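Local coordinates for putative chorismate mutase (Yersinia pestis biovar Microtus str. 91001, PDB 2GBB), which catalyses the Claisen rearrangement of chorismate to prephenate as a secreted, all-helical chorismate mutase, at residues Y16-A21 with P86-K91; L29-R34 with I72-R77; K59-A64 with E144-T149. All blocks are in the same frame, centred on the assembly; numbering follows the deposited sequence.

In the fold
From the N terminus, residues 16-21 at the start of helix 17-26 open the loop that interaction 1 closes at residues 86-91, past the end of helix 55-82. Nested inside it, interaction 2 ties residues 29-34, the link between helices 17-26 and 34-50, to residues 72-77 of helix 55-82. The two touch, with Val20 and Met17 packing on Gln73, and share a sulfate held by Lys18 and Tyr76. Interaction 3 begins earlier on the same long helix, at residues 59-64, and closes only at residues 144-149 of helix 140-150. It therefore crosses both others along the chain and joins the C-terminal helix to the helical body about 25 Å from interaction 1, centre to centre.

Interaction 1 of 3, residues Y16-A21 with P86-K91; sequences YMKDVA and PGWQPK. With SO4 (sulfate ion), chain F.
A cation-pi interaction of Lys18 with Trp88 fastens the start of helix 17-26, in the all-helical chorismate mutase fold, to the loop between helices 55-82 and 93-117. Lys18 leaves the helix with CG anti to its backbone N (chi1 -176°) and runs fully extended over one face of the indole, the two side chains lying antiparallel alongside each other. Its CE lies 3.8 Å from the centroid of the Trp88 six-membered ring, while NZ sits over the five-membered ring, 4.1 Å from its centroid and 5° off the normal. The ammonium end is also salt-bridged to Glu85 and hydrogen-bonded to two oxygens of a sulfate ion, with NZ to O2 at 3.0 Å; Tyr76 binds the same sulfate. The lysine charge is probably balanced by Glu85 and the sulfate as well as by the indole.

Across the indole, Pro90 N lies over the opposite face, displaced toward the rim, and the indole also meets the ring of Trp80. Asp19 CA comes to the ring edge, in its plane, and the backbone Lys18 O approaches Trp88 CH2 to 3.3 Å. Asp19, buried, turns back to the loop and meets its backbone: Lys91 N donates to Asp19 OD1 over 2.9 Å, nearly straight at 169° but from above the carboxylate plane. Pro90 CA sits beside this bond, 3.3 Å from Asp19 OD1.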
loop_
_atom_site.group_PDB
_atom_site.type_symbol
_atom_site.label_atom_id
_atom_site.label_comp_id
_atom_site.label_asym_id
_atom_site.label_seq_id
_atom_site.Cartn_x
_atom_site.Cartn_y
_atom_site.Cartn_z
ATOM N N TYR A 16 -5.465 -12.996 8.049
ATOM C CA TYR A 16 -6.577 -12.866 7.106
ATOM C C TYR A 16 -6.520 -11.643 6.198
ATOM O O TYR A 16 -7.346 -11.486 5.331
ATOM C CB TYR A 16 -7.916 -12.844 7.870
ATOM C CG TYR A 16 -8.211 -14.212 8.403
ATOM C CD1 TYR A 16 -8.558 -15.244 7.524
ATOM C CD2 TYR A 16 -8.070 -14.512 9.763
ATOM C CE1 TYR A 16 -8.759 -16.560 7.977
ATOM C CE2 TYR A 16 -8.305 -15.837 10.234
ATOM C CZ TYR A 16 -8.631 -16.840 9.328
ATOM O OH TYR A 16 -8.837 -18.160 9.755
HETATM N N MSE A 17 -5.568 -10.761 6.410
HETATM C CA MSE A 17 -5.630 -9.455 5.761
HETATM C C MSE A 17 -5.148 -9.482 4.315
HETATM O O MSE A 17 -5.520 -8.622 3.497
HETATM C CB MSE A 17 -4.858 -8.443 6.588
HETATM C CG MSE A 17 -5.483 -8.245 7.973
HETATM SE SE MSE A 17 -7.377 -7.800 7.857
HETATM C CE MSE A 17 -7.703 -7.953 9.706
ATOM N N LYS A 18 -4.353 -10.500 3.993
ATOM C CA LYS A 18 -4.021 -10.756 2.594
ATOM C C LYS A 18 -5.305 -11.047 1.824
ATOM O O LYS A 18 -5.480 -10.495 0.748
ATOM C CB LYS A 18 -2.974 -11.865 2.406
ATOM C CG LYS A 18 -2.559 -12.037 0.912
ATOM C CD LYS A 18 -1.810 -13.336 0.696
ATOM C CE LYS A 18 -1.244 -13.470 -0.737
ATOM N NZ LYS A 18 -0.300 -14.661 -0.721
ATOM N N ASP A 19 -6.214 -11.858 2.373
ATOM C CA ASP A 19 -7.494 -12.090 1.678
ATOM C C ASP A 19 -8.323 -10.833 1.512
ATOM O O ASP A 19 -8.988 -10.688 0.472
ATOM C CB ASP A 19 -8.360 -13.086 2.418
ATOM C CG ASP A 19 -7.840 -14.518 2.264
ATOM O OD1 ASP A 19 -7.931 -15.066 1.167
ATOM O OD2 ASP A 19 -7.295 -15.048 3.224
ATOM N N VAL A 20 -8.322 -9.965 2.535
ATOM C CA VAL A 20 -9.111 -8.719 2.463
ATOM C C VAL A 20 -8.517 -7.833 1.383
ATOM O O VAL A 20 -9.235 -7.309 0.560
ATOM C CB VAL A 20 -9.180 -7.977 3.836
ATOM C CG1 VAL A 20 -9.997 -6.659 3.719
ATOM C CG2 VAL A 20 -9.781 -8.891 4.966
ATOM N N ALA A 21 -7.176 -7.732 1.347
ATOM C CA ALA A 21 -6.447 -6.970 0.334
ATOM C C ALA A 21 -6.781 -7.495 -1.050
ATOM O O ALA A 21 -6.968 -6.699 -1.989
ATOM C CB ALA A 21 -4.915 -7.080 0.569
ATOM N N PRO A 86 -1.117 -14.898 -9.705
ATOM C CA PRO A 86 -2.338 -15.444 -10.326
ATOM C C PRO A 86 -2.631 -16.849 -9.766
ATOM O O PRO A 86 -1.712 -17.550 -9.345
ATOM C CB PRO A 86 -1.979 -15.520 -11.831
ATOM C CG PRO A 86 -0.719 -14.729 -11.992
ATOM C CD PRO A 86 0.001 -14.876 -10.662
ATOM N N GLY A 87 -3.889 -17.255 -9.713
ATOM C CA GLY A 87 -4.175 -18.525 -8.990
ATOM C C GLY A 87 -3.722 -18.653 -7.519
ATOM O O GLY A 87 -3.667 -19.774 -6.987
ATOM N N TRP A 88 -3.346 -17.535 -6.868
ATOM C CA TRP A 88 -3.730 -17.356 -5.461
ATOM C C TRP A 88 -5.014 -16.576 -5.572
ATOM O O TRP A 88 -5.075 -15.577 -6.270
ATOM C CB TRP A 88 -2.743 -16.560 -4.600
ATOM C CG TRP A 88 -3.370 -16.181 -3.238
ATOM C CD1 TRP A 88 -3.436 -16.972 -2.138
ATOM C CD2 TRP A 88 -4.033 -14.946 -2.879
ATOM N NE1 TRP A 88 -4.084 -16.318 -1.108
ATOM C CE2 TRP A 88 -4.464 -15.075 -1.538
ATOM C CE3 TRP A 88 -4.312 -13.752 -3.564
ATOM C CZ2 TRP A 88 -5.138 -14.048 -0.854
ATOM C CZ3 TRP A 88 -4.986 -12.724 -2.878
ATOM C CH2 TRP A 88 -5.398 -12.888 -1.542
ATOM N N GLN A 89 -6.052 -17.042 -4.904
ATOM C CA GLN A 89 -7.335 -16.367 -4.944
ATOM C C GLN A 89 -7.821 -16.067 -3.515
ATOM O O GLN A 89 -7.647 -16.873 -2.607
ATOM C CB GLN A 89 -8.343 -17.268 -5.673
ATOM C CG GLN A 89 -9.715 -17.484 -4.970
ATOM C CD GLN A 89 -10.900 -16.881 -5.722
ATOM O OE1 GLN A 89 -11.311 -17.385 -6.775
ATOM N NE2 GLN A 89 -11.470 -15.815 -5.169
ATOM N N PRO A 90 -8.345 -14.855 -3.291
ATOM C CA PRO A 90 -8.866 -14.550 -1.974
ATOM C C PRO A 90 -10.111 -15.384 -1.626
ATOM O O PRO A 90 -10.911 -15.706 -2.493
ATOM C CB PRO A 90 -9.199 -13.062 -2.066
ATOM C CG PRO A 90 -9.346 -12.780 -3.498
ATOM C CD PRO A 90 -8.424 -13.709 -4.203
ATOM N N LYS A 91 -10.235 -15.748 -0.368
ATOM C CA LYS A 91 -11.449 -16.383 0.144
ATOM C C LYS A 91 -12.663 -15.434 0.079
ATOM O O LYS A 91 -12.486 -14.221 0.020
ATOM C CB LYS A 91 -11.181 -16.880 1.578
ATOM C CG LYS A 91 -10.292 -18.151 1.583
ATOM C CD LYS A 91 -9.880 -18.555 3.012
ATOM C CE LYS A 91 -8.584 -19.417 3.009
ATOM N NZ LYS A 91 -8.145 -19.720 4.441
HETATM S S SO4 F . 2.664 -14.511 1.197
HETATM O O1 SO4 F . 1.947 -13.290 0.886
HETATM O O2 SO4 F . 1.702 -15.602 1.270
HETATM O O3 SO4 F . 3.646 -14.775 0.145
HETATM O O4 SO4 F . 3.374 -14.382 2.463
#

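Interaction 2 of 3, residues L29-R34 with I72-R77; sequences LPIEDR and IQYRYR. With SO4 (sulfate ion), chain I; SO4 (sulfate ion), chain F.
Leu29 meets Arg77 through its backbone: Leu29 O accepts a hydrogen bond of 2.7 Å from Arg77 NH1, which arrives nearly along the C=O axis. The arginine chain is folded at chi2 and chi3 (-62° and -87°) and carries its guanidinium out from the helix to the loop. Ile31 CG2, opposite the backbone N across the CA-CB bond, lies over the centre of the Tyr74 ring, 3.8 Å from the centroid, in a CH-pi contact, and Ile31 CB is 3.5 Å from Tyr74 CE1. The longer branch runs on past the ring to Arg77: Ile31 CD1 rests at the edge of the Arg77 guanidinium, in its plane and 3.4 Å from NH1, and also touches Gln73 OE1 at 3.8 Å. A sulfate ion lies near Ile31 N and the edge of the Tyr74 ring, but its exact position is doubtful. Glu32 reaches the same tyrosine through two waters, both within hydrogen-bonding distance of Tyr74 OH: one accepts from Glu32 N, the other donates to Glu32 OE1 in a very short bond. Asp33 then takes the N-cap position of helix 34-50.

Tyr74 packs on Arg77 of the second subunit, and Arg77 on its Tyr74, so this loop-to-helix joint lies in the dimer interface. Lys70 forms a salt bridge with Glu32 OE1, Lys24 NZ donates to Ile31 O and Gln73 OE1, and Gln73 NE2 is hydrogen-bonded to a citrate. Lys24, Asp33, Lys70, Ile72 and Gln73 are expected substrate-binding residues, consistent with the contact bordering the helix-lined chorismate mutase active site.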
loop_
_atom_site.group_PDB
_atom_site.type_symbol
_atom_site.label_atom_id
_atom_site.label_comp_id
_atom_site.label_asym_id
_atom_site.label_seq_id
_atom_site.Cartn_x
_atom_site.Cartn_y
_atom_site.Cartn_z
ATOM N N LEU A 29 -11.380 -1.597 -4.946
ATOM C CA LEU A 29 -11.871 -0.834 -3.807
ATOM C C LEU A 29 -10.736 -0.210 -3.006
ATOM O O LEU A 29 -9.649 -0.810 -2.888
ATOM C CB LEU A 29 -12.738 -1.683 -2.870
ATOM C CG LEU A 29 -14.086 -2.163 -3.413
ATOM C CD1 LEU A 29 -14.569 -3.364 -2.643
ATOM C CD2 LEU A 29 -15.098 -1.102 -3.460
ATOM N N PRO A 30 -10.978 0.992 -2.435
ATOM C CA PRO A 30 -9.975 1.597 -1.567
ATOM C C PRO A 30 -9.694 0.702 -0.326
ATOM O O PRO A 30 -10.587 0.009 0.161
ATOM C CB PRO A 30 -10.600 2.923 -1.096
ATOM C CG PRO A 30 -12.032 2.943 -1.672
ATOM C CD PRO A 30 -12.188 1.802 -2.623
ATOM N N ILE A 31 -8.462 0.750 0.163
ATOM C CA ILE A 31 -8.082 0.015 1.377
ATOM C C ILE A 31 -8.810 0.559 2.600
ATOM O O ILE A 31 -9.296 -0.234 3.445
ATOM C CB ILE A 31 -6.579 0.059 1.625
ATOM C CG1 ILE A 31 -5.858 -0.799 0.558
ATOM C CG2 ILE A 31 -6.246 -0.373 3.116
ATOM C CD1 ILE A 31 -6.654 -2.150 0.191
ATOM N N GLU A 32 -8.897 1.899 2.666
ATOM C CA GLU A 32 -9.521 2.568 3.802
ATOM C C GLU A 32 -11.020 2.750 3.607
ATOM O O GLU A 32 -11.488 3.306 2.615
ATOM C CB GLU A 32 -8.882 3.930 4.064
ATOM C CG GLU A 32 -9.370 4.567 5.397
ATOM C CD GLU A 32 -8.616 5.858 5.707
ATOM O OE1 GLU A 32 -7.402 5.783 6.075
ATOM O OE2 GLU A 32 -9.224 6.930 5.577
ATOM N N ASP A 33 -11.782 2.248 4.558
ATOM C CA ASP A 33 -13.238 2.281 4.474
ATOM C C ASP A 33 -13.698 2.546 5.909
ATOM O O ASP A 33 -13.739 1.615 6.716
ATOM C CB ASP A 33 -13.757 0.947 3.933
ATOM C CG ASP A 33 -15.305 0.807 4.061
ATOM O OD1 ASP A 33 -15.951 1.756 4.520
ATOM O OD2 ASP A 33 -15.859 -0.262 3.758
ATOM N N ARG A 34 -13.974 3.823 6.209
ATOM C CA ARG A 34 -14.283 4.307 7.541
ATOM C C ARG A 34 -15.579 3.797 8.097
ATOM O O ARG A 34 -15.716 3.635 9.314
ATOM C CB ARG A 34 -14.317 5.834 7.575
ATOM C CG ARG A 34 -12.897 6.399 7.574
ATOM C CD ARG A 34 -12.824 7.919 7.443
ATOM N NE ARG A 34 -11.447 8.295 7.812
ATOM C CZ ARG A 34 -11.067 9.465 8.314
ATOM N NH1 ARG A 34 -11.922 10.464 8.485
ATOM N NH2 ARG A 34 -9.800 9.636 8.650
ATOM N N ILE A 72 -0.730 -3.802 6.040
ATOM C CA ILE A 72 -0.532 -5.063 5.338
ATOM C C ILE A 72 -1.177 -5.048 3.957
ATOM O O ILE A 72 -0.554 -5.450 2.936
ATOM C CB ILE A 72 -1.124 -6.205 6.164
ATOM C CG1 ILE A 72 -0.227 -6.488 7.386
ATOM C CG2 ILE A 72 -1.345 -7.426 5.268
ATOM C CD1 ILE A 72 -0.792 -7.542 8.344
ATOM N N GLN A 73 -2.440 -4.598 3.937
ATOM C CA GLN A 73 -3.226 -4.544 2.721
ATOM C C GLN A 73 -2.611 -3.596 1.711
ATOM O O GLN A 73 -2.534 -3.923 0.544
ATOM C CB GLN A 73 -4.651 -4.103 3.012
ATOM C CG GLN A 73 -5.458 -5.095 3.900
ATOM C CD GLN A 73 -6.780 -4.461 4.288
ATOM O OE1 GLN A 73 -7.542 -4.150 3.303
ATOM N NE2 GLN A 73 -7.050 -4.147 5.474
ATOM N N TYR A 74 -2.196 -2.420 2.168
ATOM C CA TYR A 74 -1.567 -1.452 1.265
ATOM C C TYR A 74 -0.325 -2.033 0.554
ATOM O O TYR A 74 -0.139 -1.865 -0.654
ATOM C CB TYR A 74 -1.108 -0.245 2.079
ATOM C CG TYR A 74 -2.162 0.835 2.276
ATOM C CD1 TYR A 74 -2.924 1.297 1.203
ATOM C CD2 TYR A 74 -2.424 1.350 3.579
ATOM C CE1 TYR A 74 -3.905 2.290 1.381
ATOM C CE2 TYR A 74 -3.384 2.325 3.777
ATOM C CZ TYR A 74 -4.113 2.776 2.697
ATOM O OH TYR A 74 -5.032 3.727 2.958
ATOM N N ARG A 75 0.490 -2.728 1.351
ATOM C CA ARG A 75 1.699 -3.368 0.919
ATOM C C ARG A 75 1.414 -4.458 -0.095
ATOM O O ARG A 75 2.111 -4.522 -1.106
ATOM C CB ARG A 75 2.476 -3.862 2.137
ATOM C CG ARG A 75 3.217 -2.711 2.778
ATOM C CD ARG A 75 4.000 -3.058 4.078
ATOM N NE ARG A 75 4.393 -1.794 4.717
ATOM C CZ ARG A 75 4.222 -1.492 6.004
ATOM N NH1 ARG A 75 3.680 -2.391 6.836
ATOM N NH2 ARG A 75 4.580 -0.277 6.464
ATOM N N TYR A 76 0.349 -5.256 0.123
ATOM C CA TYR A 76 -0.074 -6.216 -0.868
ATOM C C TYR A 76 -0.525 -5.546 -2.131
ATOM O O TYR A 76 -0.189 -6.026 -3.234
ATOM C CB TYR A 76 -1.166 -7.179 -0.349
ATOM C CG TYR A 76 -0.573 -8.393 0.409
ATOM C CD1 TYR A 76 0.090 -9.427 -0.291
ATOM C CD2 TYR A 76 -0.626 -8.451 1.795
ATOM C CE1 TYR A 76 0.656 -10.539 0.403
ATOM C CE2 TYR A 76 -0.139 -9.550 2.503
ATOM C CZ TYR A 76 0.545 -10.587 1.802
ATOM O OH TYR A 76 1.069 -11.657 2.521
ATOM N N ARG A 77 -1.307 -4.463 -2.012
ATOM C CA ARG A 77 -1.803 -3.799 -3.252
ATOM C C ARG A 77 -0.580 -3.357 -4.103
ATOM O O ARG A 77 -0.537 -3.553 -5.314
ATOM C CB ARG A 77 -2.669 -2.566 -2.951
ATOM C CG ARG A 77 -4.066 -2.758 -2.509
ATOM C CD ARG A 77 -4.962 -3.461 -3.544
ATOM N NE ARG A 77 -5.645 -2.649 -4.555
ATOM C CZ ARG A 77 -6.700 -1.878 -4.341
ATOM N NH1 ARG A 77 -7.175 -1.731 -3.124
ATOM N NH2 ARG A 77 -7.250 -1.205 -5.332
HETATM S S SO4 I . -6.406 3.112 -1.368
HETATM O O1 SO4 I . -6.169 4.343 -0.655
HETATM O O2 SO4 I . -7.769 2.923 -1.691
HETATM O O3 SO4 I . -5.599 3.250 -2.515
HETATM O O4 SO4 I . -5.998 2.007 -0.553
HETATM S S SO4 F . 2.664 -14.511 1.197
HETATM O O1 SO4 F . 1.947 -13.290 0.886
HETATM O O2 SO4 F . 1.702 -15.602 1.270
HETATM O O3 SO4 F . 3.646 -14.775 0.145
HETATM O O4 SO4 F . 3.374 -14.382 2.463
HETATM O O HOH W 1 -7.424 4.009 1.311
HETATM O O HOH W 2 -5.308 4.609 5.569
#

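Interaction 3 of 3, residues K59-A64 with E144-T149; sequences KPLMVA and EAIFST
The pyrrolidine ring of Pro60 is the one ring that meets the opposite helix here, and it does so by a corner: its CB touches Thr149 CG2 at 3.8 Å. Phe147 leaves its helix on the side away from this contact, and its ring meets Phe129 edge-to-face. What joins the two segments is an antiparallel helix pair within the helical bundle, with axes 8.4 Å apart and 170° between their directions. Such close spacing rests on the small Ala64 and Thr149, which both point at the partner helix and bring the backbones near each other.

Thr149 fits between Pro60, Leu61 and Ala64. Its CG2 lies 3.5 Å from Pro60 O, while OG1, set between the backbone N and carbonyl carbon (chi1 49°), faces back along its own helix to Ala145 O and Ile146 O, either of which could receive its proton. The hydroxyl can therefore be satisfied within its own helix although it is pressed against Leu61 and Ala64. One turn earlier, Ile146 lays CG1 against Ala64, and its CG2 touches Leu61 CD2; beyond them Ile146 packs on Ile10 and Leu14 of helix 7-14, and Leu61 on Ile111 of helix 93-117.

The first helix is kinked here: Pro60 has no N-H to give, and Leu61 N makes no bond to the preceding turn. A water takes up the latter weakly and donates to Thr149 O at 2.7 Å, linking the two backbones. Ala64 CB lies 3.3 Å from Thr149 OG1 and 3.5 Å from Ala145 O.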
loop_
_atom_site.group_PDB
_atom_site.type_symbol
_atom_site.label_atom_id
_atom_site.label_comp_id
_atom_site.label_asym_id
_atom_site.label_seq_id
_atom_site.Cartn_x
_atom_site.Cartn_y
_atom_site.Cartn_z
ATOM N N LYS A 59 -10.642 0.995 22.446
ATOM C CA LYS A 59 -10.584 1.640 21.132
ATOM C C LYS A 59 -9.198 1.882 20.545
ATOM O O LYS A 59 -9.028 1.648 19.348
ATOM C CB LYS A 59 -11.422 2.927 21.090
ATOM C CG LYS A 59 -11.366 3.601 19.730
ATOM C CD LYS A 59 -12.403 4.699 19.629
ATOM C CE LYS A 59 -12.357 5.326 18.192
ATOM N NZ LYS A 59 -13.484 6.348 18.226
ATOM N N PRO A 60 -8.211 2.339 21.370
ATOM C CA PRO A 60 -6.871 2.482 20.854
ATOM C C PRO A 60 -6.310 1.181 20.270
ATOM O O PRO A 60 -5.726 1.187 19.196
ATOM C CB PRO A 60 -6.097 2.994 22.092
ATOM C CG PRO A 60 -7.126 3.825 22.776
ATOM C CD PRO A 60 -8.246 2.821 22.769
ATOM N N LEU A 61 -6.554 0.068 20.947
ATOM C CA LEU A 61 -6.154 -1.256 20.465
ATOM C C LEU A 61 -6.858 -1.604 19.161
ATOM O O LEU A 61 -6.234 -2.096 18.251
ATOM C CB LEU A 61 -6.544 -2.331 21.465
ATOM C CG LEU A 61 -5.705 -3.601 21.583
ATOM C CD1 LEU A 61 -6.611 -4.773 21.948
ATOM C CD2 LEU A 61 -4.694 -3.901 20.464
HETATM N N MSE A 62 -8.149 -1.348 19.082
HETATM C CA MSE A 62 -8.838 -1.571 17.806
HETATM C C MSE A 62 -8.243 -0.689 16.721
HETATM O O MSE A 62 -7.942 -1.173 15.673
HETATM C CB MSE A 62 -10.335 -1.369 17.953
HETATM C CG MSE A 62 -10.969 -2.256 18.969
HETATM SE SE MSE A 62 -10.435 -4.159 18.848
HETATM C CE MSE A 62 -10.971 -4.516 16.979
ATOM N N VAL A 63 -8.055 0.608 16.994
ATOM C CA VAL A 63 -7.354 1.528 16.064
ATOM C C VAL A 63 -5.981 0.964 15.619
ATOM O O VAL A 63 -5.680 0.927 14.428
ATOM C CB VAL A 63 -7.247 2.975 16.625
ATOM C CG1 VAL A 63 -6.245 3.844 15.814
ATOM C CG2 VAL A 63 -8.650 3.674 16.616
ATOM N N ALA A 64 -5.160 0.513 16.576
ATOM C CA ALA A 64 -3.823 -0.063 16.272
ATOM C C ALA A 64 -3.922 -1.322 15.404
ATOM O O ALA A 64 -3.127 -1.536 14.439
ATOM C CB ALA A 64 -3.023 -0.357 17.582
ATOM N N GLU A 144 4.588 -2.702 17.318
ATOM C CA GLU A 144 4.840 -1.900 18.525
ATOM C C GLU A 144 3.673 -0.975 18.906
ATOM O O GLU A 144 3.405 -0.797 20.093
ATOM C CB GLU A 144 6.142 -1.115 18.403
ATOM C CG GLU A 144 7.360 -2.101 18.258
ATOM C CD GLU A 144 8.605 -1.426 17.727
ATOM O OE1 GLU A 144 8.805 -0.227 18.064
ATOM O OE2 GLU A 144 9.366 -2.097 16.966
ATOM N N ALA A 145 2.963 -0.431 17.901
ATOM C CA ALA A 145 1.724 0.307 18.146
ATOM C C ALA A 145 0.615 -0.599 18.732
ATOM O O ALA A 145 -0.190 -0.188 19.586
ATOM C CB ALA A 145 1.260 1.034 16.800
ATOM N N ILE A 146 0.611 -1.852 18.329
ATOM C CA ILE A 146 -0.395 -2.756 18.832
ATOM C C ILE A 146 -0.076 -3.085 20.283
ATOM O O ILE A 146 -0.994 -3.146 21.129
ATOM C CB ILE A 146 -0.452 -4.041 18.040
ATOM C CG1 ILE A 146 -1.110 -3.778 16.687
ATOM C CG2 ILE A 146 -1.242 -5.117 18.842
ATOM C CD1 ILE A 146 -1.071 -4.950 15.818
ATOM N N PHE A 147 1.207 -3.301 20.559
ATOM C CA PHE A 147 1.669 -3.613 21.929
ATOM C C PHE A 147 1.393 -2.455 22.858
ATOM O O PHE A 147 0.957 -2.636 23.964
ATOM C CB PHE A 147 3.176 -3.916 21.978
ATOM C CG PHE A 147 3.694 -4.213 23.391
ATOM C CD1 PHE A 147 3.338 -5.387 24.043
ATOM C CD2 PHE A 147 4.511 -3.291 24.056
ATOM C CE1 PHE A 147 3.789 -5.666 25.348
ATOM C CE2 PHE A 147 4.990 -3.554 25.364
ATOM C CZ PHE A 147 4.641 -4.734 26.011
ATOM N N SER A 148 1.680 -1.237 22.429
ATOM C CA SER A 148 1.516 -0.193 23.380
ATOM C C SER A 148 0.034 0.052 23.711
ATOM O O SER A 148 -0.297 0.376 24.862
ATOM C CB SER A 148 2.289 1.051 22.971
ATOM O OG SER A 148 1.708 1.643 21.837
ATOM N N THR A 149 -0.870 -0.130 22.740
ATOM C CA THR A 149 -2.318 0.076 23.016
ATOM C C THR A 149 -2.917 -1.082 23.819
ATOM O O THR A 149 -3.859 -0.926 24.608
ATOM C CB THR A 149 -3.128 0.267 21.701
ATOM O OG1 THR A 149 -2.770 -0.777 20.807
ATOM C CG2 THR A 149 -2.751 1.565 21.001
HETATM O O HOH W 3 -6.223 0.354 24.080
#